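Local coordinates for probable outer membrane protein (Pseudomonas aeruginosa, PDB 3DWO), which probably carries long-chain fatty acids or other hydrophobic compounds across the outer membrane as a beta-barrel channel of the FadL family, at residues A[108-122]-A[140-154]. Residues are numbered along the deposited sequence; the frame is centred on the assembly and turned at random.
Sequences DRFAFGLSQVVPMGM and KIETIGLTGSLSFKV. With C8E ((hydroxyethyloxy)tri(ethyloxy)octane), chain E; C8E ((hydroxyethyloxy)tri(ethyloxy)octane), chain H; C8E ((hydroxyethyloxy)tri(ethyloxy)octane), chain L; C8E ((hydroxyethyloxy)tri(ethyloxy)octane), chain D.
Phe110 turns CG beside its backbone N (chi1 -73°) and Phe152 turns CG anti to its own (chi1 177°), which brings CD2 of Phe152 over one face of the Phe110 ring, 3.3 Å from Phe110 CZ; the planes meet obliquely, 48° apart. Arg109 runs alongside Phe152 with its guanidinium nearly perpendicular to that ring, Arg109 NH2 3.5 Å from Phe152 CZ, while Lys153 O lies over the guanidinium centre. Water 1 joins Arg109 O to Ser151 OG. These are neighbouring antiparallel strands in the wall of a FadL-type barrel: Phe112, Leu114, Leu146 and Leu150 share the outer face, and the inner face carries Ser115 and Thr147, both touching Phe31, and Ser149, whose OG is hydrogen-bonded to Ala30 O. The regular pairing runs from Lys153 N on Arg109 O to Gly145 N on Val117 O (2.8 Å), with one weak bond, Ala111 N to Ser151 O, then breaks at Val118 and Pro119, consistent with the kink in FadL's third strand that opens the barrel wall laterally. Pro119 has no N-H to give, and its CD lies 3.0 Å from Thr143 O. Beyond it Thr143 N hydrogen-bonds to Met120 O, and Met122 and Ile141 exchange two backbone hydrogen bonds.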
ATOM      1  N   ASP A 108      18.756 -31.968  -6.250  1.00 52.73           N
ATOM      2  CA  ASP A 108      19.321 -31.285  -7.404  1.00 53.69           C
ATOM      3  C   ASP A 108      18.161 -30.903  -8.312  1.00 52.57           C
ATOM      4  O   ASP A 108      18.353 -30.506  -9.460  1.00 53.88           O
ATOM      5  CB  ASP A 108      20.294 -32.191  -8.157  1.00 55.88           C
ATOM      6  CG  ASP A 108      21.103 -31.434  -9.200  1.00 58.64           C
ATOM      7  OD1 ASP A 108      21.934 -30.582  -8.808  1.00 60.03           O
ATOM      8  OD2 ASP A 108      20.905 -31.681 -10.411  1.00 59.54           O
ATOM      9  N   ARG A 109      16.951 -31.020  -7.780  1.00 51.17           N
ATOM     10  CA  ARG A 109      15.753 -30.697  -8.540  1.00 50.15           C
ATOM     11  C   ARG A 109      14.789 -29.841  -7.724  1.00 47.33           C
ATOM     12  O   ARG A 109      13.939 -29.151  -8.280  1.00 47.23           O
ATOM     13  CB  ARG A 109      15.055 -31.992  -8.959  1.00 51.87           C
ATOM     14  CG  ARG A 109      15.967 -32.972  -9.675  1.00 54.65           C
ATOM     15  CD  ARG A 109      16.031 -32.699 -11.167  1.00 56.24           C
ATOM     16  NE  ARG A 109      14.798 -33.113 -11.829  1.00 58.49           N
ATOM     17  CZ  ARG A 109      14.606 -33.093 -13.144  1.00 59.68           C
ATOM     18  NH1 ARG A 109      15.570 -32.677 -13.955  1.00 60.05           N
ATOM     19  NH2 ARG A 109      13.447 -33.495 -13.649  1.00 60.20           N
ATOM     20  N   PHE A 110      14.938 -29.880  -6.403  1.00 44.92           N
ATOM     21  CA  PHE A 110      14.053 -29.146  -5.508  1.00 42.09           C
ATOM     22  C   PHE A 110      14.737 -28.193  -4.534  1.00 41.27           C
ATOM     23  O   PHE A 110      15.823 -28.473  -4.017  1.00 38.83           O
ATOM     24  CB  PHE A 110      13.215 -30.134  -4.699  1.00 40.35           C
ATOM     25  CG  PHE A 110      12.131 -30.808  -5.487  1.00 39.18           C
ATOM     26  CD1 PHE A 110      10.944 -30.143  -5.767  1.00 38.66           C
ATOM     27  CD2 PHE A 110      12.282 -32.121  -5.920  1.00 39.23           C
ATOM     28  CE1 PHE A 110       9.917 -30.779  -6.463  1.00 39.62           C
ATOM     29  CE2 PHE A 110      11.261 -32.767  -6.617  1.00 39.36           C
ATOM     30  CZ  PHE A 110      10.077 -32.095  -6.888  1.00 39.43           C
ATOM     31  N   ALA A 111      14.067 -27.070  -4.281  1.00 40.32           N
ATOM     32  CA  ALA A 111      14.545 -26.052  -3.353  1.00 38.85           C
ATOM     33  C   ALA A 111      13.347 -25.580  -2.543  1.00 38.64           C
ATOM     34  O   ALA A 111      12.217 -25.593  -3.029  1.00 39.07           O
ATOM     35  CB  ALA A 111      15.159 -24.887  -4.109  1.00 38.22           C
ATOM     36  N   PHE A 112      13.597 -25.158  -1.309  1.00 38.59           N
ATOM     37  CA  PHE A 112      12.540 -24.696  -0.420  1.00 37.32           C
ATOM     38  C   PHE A 112      12.746 -23.227  -0.069  1.00 36.48           C
ATOM     39  O   PHE A 112      13.869 -22.799   0.186  1.00 36.06           O
ATOM     40  CB  PHE A 112      12.550 -25.537   0.853  1.00 39.64           C
ATOM     41  CG  PHE A 112      11.478 -25.174   1.831  1.00 42.74           C
ATOM     42  CD1 PHE A 112      10.131 -25.320   1.495  1.00 45.19           C
ATOM     43  CD2 PHE A 112      11.810 -24.717   3.104  1.00 43.34           C
ATOM     44  CE1 PHE A 112       9.125 -25.021   2.416  1.00 45.41           C
ATOM     45  CE2 PHE A 112      10.814 -24.417   4.033  1.00 45.13           C
ATOM     46  CZ  PHE A 112       9.468 -24.571   3.688  1.00 45.46           C
ATOM     47  N   GLY A 113      11.658 -22.461  -0.048  1.00 34.36           N
ATOM     48  CA  GLY A 113      11.757 -21.047   0.267  1.00 33.72           C
ATOM     49  C   GLY A 113      10.831 -20.586   1.379  1.00 33.11           C
ATOM     50  O   GLY A 113       9.665 -20.981   1.446  1.00 33.28           O
ATOM     51  N   LEU A 114      11.361 -19.734   2.249  1.00 32.29           N
ATOM     52  CA  LEU A 114      10.621 -19.186   3.381  1.00 32.13           C
ATOM     53  C   LEU A 114      10.844 -17.682   3.406  1.00 31.76           C
ATOM     54  O   LEU A 114      11.943 -17.215   3.109  1.00 29.70           O
ATOM     55  CB  LEU A 114      11.153 -19.785   4.684  1.00 32.63           C
ATOM     56  CG  LEU A 114      10.241 -20.636   5.563  1.00 34.81           C
ATOM     57  CD1 LEU A 114       9.432 -21.586   4.713  1.00 33.66           C
ATOM     58  CD2 LEU A 114      11.092 -21.394   6.573  1.00 33.60           C
ATOM     59  N   SER A 115       9.817 -16.919   3.767  1.00 30.73           N
ATOM     60  CA  SER A 115       9.994 -15.476   3.819  1.00 31.13           C
ATOM     61  C   SER A 115       8.938 -14.731   4.617  1.00 29.30           C
ATOM     62  O   SER A 115       7.819 -15.209   4.810  1.00 29.43           O
ATOM     63  CB  SER A 115      10.039 -14.894   2.402  1.00 31.65           C
ATOM     64  OG  SER A 115       8.737 -14.778   1.850  1.00 33.92           O
ATOM     65  N   GLN A 116       9.329 -13.556   5.094  1.00 28.18           N
ATOM     66  CA  GLN A 116       8.446 -12.671   5.830  1.00 28.07           C
ATOM     67  C   GLN A 116       8.433 -11.433   4.952  1.00 28.05           C
ATOM     68  O   GLN A 116       9.483 -10.847   4.685  1.00 27.47           O
ATOM     69  CB  GLN A 116       9.014 -12.355   7.211  1.00 28.95           C
ATOM     70  CG  GLN A 116       8.310 -11.215   7.916  1.00 30.39           C
ATOM     71  CD  GLN A 116       8.915  -9.873   7.570  1.00 32.36           C
ATOM     72  OE1 GLN A 116      10.094  -9.635   7.827  1.00 31.71           O
ATOM     73  NE2 GLN A 116       8.116  -8.989   6.984  1.00 34.10           N
ATOM     74  N   VAL A 117       7.243 -11.053   4.499  1.00 26.97           N
ATOM     75  CA  VAL A 117       7.077  -9.919   3.598  1.00 27.76           C
ATOM     76  C   VAL A 117       6.003  -8.914   4.037  1.00 26.57           C
ATOM     77  O   VAL A 117       5.188  -9.200   4.917  1.00 27.15           O
ATOM     78  CB  VAL A 117       6.748 -10.456   2.175  1.00 29.59           C
ATOM     79  CG1 VAL A 117       6.160  -9.370   1.313  1.00 34.26           C
ATOM     80  CG2 VAL A 117       8.018 -10.998   1.527  1.00 28.86           C
ATOM     81  N   VAL A 118       6.027  -7.733   3.422  1.00 24.27           N
ATOM     82  CA  VAL A 118       5.067  -6.667   3.699  1.00 22.17           C
ATOM     83  C   VAL A 118       4.504  -6.207   2.348  1.00 22.59           C
ATOM     84  O   VAL A 118       4.968  -5.223   1.773  1.00 20.47           O
ATOM     85  CB  VAL A 118       5.751  -5.470   4.402  1.00 22.81           C
ATOM     86  CG1 VAL A 118       4.704  -4.447   4.832  1.00 22.87           C
ATOM     87  CG2 VAL A 118       6.544  -5.957   5.618  1.00 23.31           C
ATOM     88  N   PRO A 119       3.492  -6.921   1.827  1.00 22.82           N
ATOM     89  CA  PRO A 119       2.861  -6.610   0.539  1.00 23.86           C
ATOM     90  C   PRO A 119       2.110  -5.284   0.466  1.00 26.23           C
ATOM     91  O   PRO A 119       2.089  -4.629  -0.581  1.00 25.94           O
ATOM     92  CB  PRO A 119       1.903  -7.789   0.322  1.00 23.00           C
ATOM     93  CG  PRO A 119       2.453  -8.879   1.193  1.00 21.85           C
ATOM     94  CD  PRO A 119       2.888  -8.129   2.415  1.00 23.57           C
ATOM     95  N   MET A 120       1.483  -4.904   1.575  1.00 25.95           N
ATOM     96  CA  MET A 120       0.683  -3.691   1.611  1.00 26.31           C
ATOM     97  C   MET A 120       1.009  -2.781   2.781  1.00 26.36           C
ATOM     98  O   MET A 120       1.293  -3.241   3.892  1.00 24.19           O
ATOM     99  CB  MET A 120      -0.797  -4.078   1.651  1.00 26.84           C
ATOM    100  CG  MET A 120      -1.637  -3.421   0.575  1.00 31.84           C
ATOM    101  SD  MET A 120      -2.926  -4.511  -0.066  1.00 29.55           S
ATOM    102  CE  MET A 120      -3.918  -4.766   1.453  1.00 28.04           C
ATOM    103  N   GLY A 121       0.957  -1.481   2.522  1.00 26.66           N
ATOM    104  CA  GLY A 121       1.245  -0.519   3.562  1.00 28.05           C
ATOM    105  C   GLY A 121       1.101   0.924   3.121  1.00 29.49           C
ATOM    106  O   GLY A 121       1.634   1.323   2.086  1.00 29.72           O
ATOM    107  N   MET A 122       0.362   1.705   3.902  1.00 27.16           N
ATOM    108  CA  MET A 122       0.181   3.123   3.620  1.00 27.27           C
ATOM    109  C   MET A 122      -0.343   3.792   4.871  1.00 25.24           C
ATOM    110  O   MET A 122      -0.930   3.145   5.741  1.00 25.50           O
ATOM    111  CB  MET A 122      -0.780   3.358   2.453  1.00 27.85           C
ATOM    112  CG  MET A 122      -0.974   4.838   2.084  1.00 31.06           C
ATOM    113  SD  MET A 122       0.531   5.885   2.003  1.00 31.12           S
ATOM    114  CE  MET A 122       1.546   4.951   0.848  1.00 33.81           C
ATOM    115  N   LYS A 140      -4.710   4.039   7.921  1.00 21.88           N
ATOM    116  CA  LYS A 140      -3.588   3.166   8.209  1.00 23.37           C
ATOM    117  C   LYS A 140      -3.870   1.760   7.690  1.00 25.58           C
ATOM    118  O   LYS A 140      -4.890   1.151   8.025  1.00 27.66           O
ATOM    119  CB  LYS A 140      -3.332   3.150   9.719  1.00 27.06           C
ATOM    120  CG  LYS A 140      -2.446   2.016  10.204  1.00 32.75           C
ATOM    121  CD  LYS A 140      -1.124   1.955   9.461  1.00 38.50           C
ATOM    122  CE  LYS A 140      -0.284   0.788   9.955  1.00 41.17           C
ATOM    123  NZ  LYS A 140       0.029   0.897  11.412  1.00 46.12           N
ATOM    124  N   ILE A 141      -2.965   1.255   6.858  1.00 25.59           N
ATOM    125  CA  ILE A 141      -3.102  -0.075   6.275  1.00 25.19           C
ATOM    126  C   ILE A 141      -1.746  -0.768   6.259  1.00 25.17           C
ATOM    127  O   ILE A 141      -0.755  -0.185   5.837  1.00 23.65           O
ATOM    128  CB  ILE A 141      -3.563  -0.030   4.789  1.00 27.11           C
ATOM    129  CG1 ILE A 141      -4.712   0.954   4.604  1.00 31.29           C
ATOM    130  CG2 ILE A 141      -3.978  -1.415   4.331  1.00 27.24           C
ATOM    131  CD1 ILE A 141      -4.271   2.401   4.574  1.00 35.58           C
ATOM    132  N   GLU A 142      -1.701  -2.005   6.729  1.00 25.19           N
ATOM    133  CA  GLU A 142      -0.466  -2.762   6.681  1.00 25.13           C
ATOM    134  C   GLU A 142      -0.787  -4.235   6.556  1.00 25.37           C
ATOM    135  O   GLU A 142      -1.673  -4.750   7.240  1.00 24.54           O
ATOM    136  CB  GLU A 142       0.424  -2.531   7.908  1.00 23.29           C
ATOM    137  CG  GLU A 142       1.670  -3.436   7.863  1.00 25.30           C
ATOM    138  CD  GLU A 142       2.859  -2.909   8.665  1.00 26.98           C
ATOM    139  OE1 GLU A 142       2.648  -2.109   9.597  1.00 26.79           O
ATOM    140  OE2 GLU A 142       4.009  -3.310   8.367  1.00 23.88           O
ATOM    141  N   THR A 143      -0.069  -4.896   5.652  1.00 23.24           N
ATOM    142  CA  THR A 143      -0.234  -6.319   5.408  1.00 22.83           C
ATOM    143  C   THR A 143       1.126  -6.981   5.553  1.00 23.98           C
ATOM    144  O   THR A 143       2.092  -6.579   4.910  1.00 21.08           O
ATOM    145  CB  THR A 143      -0.758  -6.595   3.972  1.00 24.29           C
ATOM    146  OG1 THR A 143      -2.096  -6.094   3.843  1.00 23.87           O
ATOM    147  CG2 THR A 143      -0.734  -8.088   3.665  1.00 23.99           C
ATOM    148  N   ILE A 144       1.205  -7.985   6.419  1.00 24.98           N
ATOM    149  CA  ILE A 144       2.447  -8.706   6.612  1.00 24.56           C
ATOM    150  C   ILE A 144       2.156 -10.163   6.311  1.00 24.99           C
ATOM    151  O   ILE A 144       1.141 -10.697   6.749  1.00 23.88           O
ATOM    152  CB  ILE A 144       2.960  -8.571   8.055  1.00 26.04           C
ATOM    153  CG1 ILE A 144       3.249  -7.103   8.366  1.00 26.79           C
ATOM    154  CG2 ILE A 144       4.232  -9.389   8.234  1.00 26.78           C
ATOM    155  CD1 ILE A 144       3.770  -6.871   9.769  1.00 29.57           C
ATOM    156  N   GLY A 145       3.038 -10.806   5.556  1.00 25.56           N
ATOM    157  CA  GLY A 145       2.816 -12.198   5.226  1.00 26.61           C
ATOM    158  C   GLY A 145       3.993 -13.121   5.471  1.00 27.33           C
ATOM    159  O   GLY A 145       5.156 -12.710   5.390  1.00 25.73           O
ATOM    160  N   LEU A 146       3.676 -14.371   5.793  1.00 26.32           N
ATOM    161  CA  LEU A 146       4.676 -15.408   6.014  1.00 29.01           C
ATOM    162  C   LEU A 146       4.498 -16.338   4.817  1.00 30.34           C
ATOM    163  O   LEU A 146       3.376 -16.722   4.483  1.00 31.01           O
ATOM    164  CB  LEU A 146       4.413 -16.135   7.338  1.00 29.85           C
ATOM    165  CG  LEU A 146       4.492 -15.192   8.546  1.00 32.80           C
ATOM    166  CD1 LEU A 146       4.273 -15.959   9.847  1.00 33.16           C
ATOM    167  CD2 LEU A 146       5.856 -14.502   8.558  1.00 32.78           C
ATOM    168  N   THR A 147       5.603 -16.695   4.173  1.00 31.34           N
ATOM    169  CA  THR A 147       5.543 -17.508   2.966  1.00 32.81           C
ATOM    170  C   THR A 147       6.328 -18.813   2.957  1.00 32.15           C
ATOM    171  O   THR A 147       7.323 -18.966   3.656  1.00 32.94           O
ATOM    172  CB  THR A 147       6.014 -16.654   1.758  1.00 33.82           C
ATOM    173  OG1 THR A 147       5.099 -15.572   1.556  1.00 37.26           O
ATOM    174  CG2 THR A 147       6.084 -17.477   0.504  1.00 37.89           C
ATOM    175  N   GLY A 148       5.856 -19.746   2.138  1.00 31.99           N
ATOM    176  CA  GLY A 148       6.506 -21.031   1.969  1.00 31.22           C
ATOM    177  C   GLY A 148       6.432 -21.343   0.483  1.00 32.52           C
ATOM    178  O   GLY A 148       5.351 -21.267  -0.109  1.00 32.58           O
ATOM    179  N   SER A 149       7.559 -21.671  -0.141  1.00 30.84           N
ATOM    180  CA  SER A 149       7.536 -21.966  -1.568  1.00 31.11           C
ATOM    181  C   SER A 149       8.429 -23.128  -1.956  1.00 31.97           C
ATOM    182  O   SER A 149       9.303 -23.551  -1.195  1.00 31.21           O
ATOM    183  CB  SER A 149       7.933 -20.730  -2.379  1.00 30.35           C
ATOM    184  OG  SER A 149       9.267 -20.348  -2.094  1.00 32.51           O
ATOM    185  N   LEU A 150       8.208 -23.626  -3.165  1.00 32.57           N
ATOM    186  CA  LEU A 150       8.959 -24.757  -3.673  1.00 33.43           C
ATOM    187  C   LEU A 150       9.307 -24.527  -5.138  1.00 33.16           C
ATOM    188  O   LEU A 150       8.498 -23.987  -5.891  1.00 32.37           O
ATOM    189  CB  LEU A 150       8.101 -26.014  -3.540  1.00 33.85           C
ATOM    190  CG  LEU A 150       8.785 -27.352  -3.283  1.00 36.97           C
ATOM    191  CD1 LEU A 150       9.556 -27.287  -1.962  1.00 35.63           C
ATOM    192  CD2 LEU A 150       7.726 -28.451  -3.236  1.00 36.52           C
ATOM    193  N   SER A 151      10.508 -24.932  -5.542  1.00 33.34           N
ATOM    194  CA  SER A 151      10.911 -24.785  -6.936  1.00 35.60           C
ATOM    195  C   SER A 151      11.285 -26.149  -7.503  1.00 37.22           C
ATOM    196  O   SER A 151      11.801 -27.010  -6.790  1.00 37.17           O
ATOM    197  CB  SER A 151      12.101 -23.836  -7.070  1.00 34.48           C
ATOM    198  OG  SER A 151      13.269 -24.411  -6.525  1.00 33.68           O
ATOM    199  N   PHE A 152      11.010 -26.342  -8.787  1.00 38.96           N
ATOM    200  CA  PHE A 152      11.327 -27.597  -9.454  1.00 41.09           C
ATOM    201  C   PHE A 152      12.066 -27.333 -10.759  1.00 41.09           C
ATOM    202  O   PHE A 152      11.547 -26.666 -11.652  1.00 40.38           O
ATOM    203  CB  PHE A 152      10.048 -28.389  -9.734  1.00 41.08           C
ATOM    204  CG  PHE A 152      10.281 -29.664 -10.495  1.00 43.64           C
ATOM    205  CD1 PHE A 152       9.950 -29.756 -11.842  1.00 44.02           C
ATOM    206  CD2 PHE A 152      10.841 -30.773  -9.865  1.00 44.26           C
ATOM    207  CE1 PHE A 152      10.173 -30.939 -12.554  1.00 45.16           C
ATOM    208  CE2 PHE A 152      11.069 -31.959 -10.565  1.00 45.18           C
ATOM    209  CZ  PHE A 152      10.735 -32.042 -11.911  1.00 44.42           C
ATOM    210  N   LYS A 153      13.283 -27.854 -10.860  1.00 42.07           N
ATOM    211  CA  LYS A 153      14.079 -27.674 -12.063  1.00 44.00           C
ATOM    212  C   LYS A 153      13.697 -28.705 -13.124  1.00 45.79           C
ATOM    213  O   LYS A 153      13.826 -29.909 -12.910  1.00 47.09           O
ATOM    214  CB  LYS A 153      15.570 -27.782 -11.729  1.00 43.59           C
ATOM    215  CG  LYS A 153      16.474 -27.499 -12.915  1.00 44.24           C
ATOM    216  CD  LYS A 153      17.818 -26.922 -12.493  1.00 43.74           C
ATOM    217  CE  LYS A 153      18.632 -27.904 -11.675  1.00 43.78           C
ATOM    218  NZ  LYS A 153      19.953 -27.325 -11.300  1.00 44.30           N
ATOM    219  N   VAL A 154      13.209 -28.222 -14.264  1.00 47.26           N
ATOM    220  CA  VAL A 154      12.804 -29.088 -15.367  1.00 48.70           C
ATOM    221  C   VAL A 154      14.013 -29.404 -16.240  1.00 50.42           C
ATOM    222  O   VAL A 154      14.250 -30.555 -16.599  1.00 50.61           O
ATOM    223  CB  VAL A 154      11.731 -28.408 -16.239  1.00 48.45           C
ATOM    224  CG1 VAL A 154      11.306 -29.342 -17.365  1.00 48.73           C
ATOM    225  CG2 VAL A 154      10.538 -28.018 -15.385  1.00 46.37           C
TER
HETATM  226  C1  C8E E 455       2.864   1.037   8.713  1.00 56.73           C
HETATM  227  C2  C8E E 455       2.691   1.835   7.508  1.00 55.98           C
HETATM  228  C3  C8E E 455       2.935   1.110   6.264  1.00 56.21           C
HETATM  229  C4  C8E E 455       4.294   1.406   5.845  1.00 56.05           C
HETATM  230  C5  C8E E 455       4.292   1.691   4.395  1.00 57.13           C
HETATM  231  C6  C8E E 455       5.628   1.540   3.864  1.00 57.82           C
HETATM  232  C7  C8E E 455       5.438   2.104   2.544  1.00 57.67           C
HETATM  233  C8  C8E E 455       6.585   2.973   2.251  1.00 59.25           C
HETATM  234  O9  C8E E 455       7.043   3.385   0.982  1.00 60.92           O
HETATM  235  C10 C8E E 455       7.461   2.420   0.038  1.00 60.89           C
HETATM  236  C11 C8E E 455       7.858   3.221  -1.164  1.00 62.22           C
HETATM  237  O12 C8E E 455       6.767   4.046  -1.618  1.00 62.26           O
HETATM  238  C13 C8E E 455       7.135   5.105  -2.547  1.00 62.83           C
HETATM  239  C14 C8E E 455       6.425   6.488  -2.693  1.00 62.71           C
HETATM  240  O15 C8E E 455       6.055   7.487  -1.700  1.00 63.27           O
HETATM  241  C16 C8E E 455       4.726   7.245  -1.194  1.00 63.68           C
HETATM  242  C17 C8E E 455       3.606   7.948  -1.977  1.00 64.61           C
HETATM  243  O18 C8E E 455       2.884   9.086  -1.466  1.00 64.80           O
HETATM  244  C19 C8E E 455       1.697   8.698  -0.718  1.00 65.14           C
HETATM  245  C20 C8E E 455       0.231   9.011  -1.189  1.00 64.97           C
HETATM  246  O21 C8E E 455      -0.555   7.945  -1.729  1.00 64.70           O
HETATM  247  C2  C8E H 458      -0.164 -24.613  -4.432  1.00 63.96           C
HETATM  248  C3  C8E H 458       1.023 -23.889  -3.988  1.00 63.93           C
HETATM  249  C4  C8E H 458       2.060 -24.875  -3.757  1.00 64.22           C
HETATM  250  C5  C8E H 458       2.855 -24.468  -2.578  1.00 63.43           C
HETATM  251  C6  C8E H 458       3.585 -25.610  -2.062  1.00 63.05           C
HETATM  252  C7  C8E H 458       4.710 -24.925  -1.452  1.00 63.06           C
HETATM  253  C8  C8E H 458       4.809 -25.341  -0.042  1.00 63.03           C
HETATM  254  O9  C8E H 458       5.155 -24.518   1.051  1.00 64.76           O
HETATM  255  C1  C8E L 462      10.471 -16.389   7.663  1.00 55.31           C
HETATM  256  C2  C8E L 462      11.901 -16.562   7.458  1.00 55.10           C
HETATM  257  C3  C8E L 462      12.672 -15.320   7.461  1.00 55.80           C
HETATM  258  C4  C8E L 462      14.068 -15.682   7.302  1.00 55.84           C
HETATM  259  C5  C8E L 462      14.846 -15.086   8.415  1.00 57.20           C
HETATM  260  C6  C8E L 462      16.266 -15.241   8.178  1.00 56.71           C
HETATM  261  C1  C8E D 454      -7.486   6.888  -3.531  1.00 50.18           C
HETATM  262  C2  C8E D 454      -7.892   6.541  -2.174  1.00 50.76           C
HETATM  263  C3  C8E D 454      -8.162   5.129  -1.943  1.00 49.31           C
HETATM  264  C4  C8E D 454      -8.450   4.975  -0.527  1.00 50.82           C
HETATM  265  C5  C8E D 454      -8.239   3.556  -0.146  1.00 50.43           C
HETATM  266  C6  C8E D 454      -8.060   3.444   1.290  1.00 51.12           C
HETATM  267  C7  C8E D 454      -8.417   2.049   1.479  1.00 52.35           C
HETATM  268  C8  C8E D 454      -7.512   1.446   2.486  1.00 53.78           C
HETATM  269  O9  C8E D 454      -7.887   0.686   3.626  1.00 51.56           O
HETATM  270  C10 C8E D 454      -8.709   1.286   4.608  1.00 51.76           C
HETATM  271  C11 C8E D 454      -8.924   0.237   5.653  1.00 49.18           C
HETATM  272  O12 C8E D 454     -10.167  -0.452   5.431  1.00 48.77           O
HETATM  273  C13 C8E D 454     -11.203  -0.238   6.438  1.00 46.07           C
HETATM  274  C14 C8E D 454     -12.210   0.955   6.488  1.00 47.72           C
HETATM  275  O15 C8E D 454     -13.663   0.994   6.617  1.00 48.48           O
HETATM  276  C16 C8E D 454     -14.323   0.978   5.335  1.00 47.91           C
HETATM  277  C17 C8E D 454     -14.596   2.369   4.733  1.00 45.87           C
HETATM  278  O18 C8E D 454     -14.555   3.589   5.502  1.00 46.74           O
HETATM  279  C19 C8E D 454     -15.837   3.950   6.083  1.00 44.79           C
HETATM  280  C20 C8E D 454     -16.541   5.333   5.822  1.00 45.53           C
HETATM  281  O21 C8E D 454     -16.330   6.409   6.749  1.00 42.02           O
HETATM  282  O   HOH W   1      14.664 -26.392  -7.705  1.00 32.55           O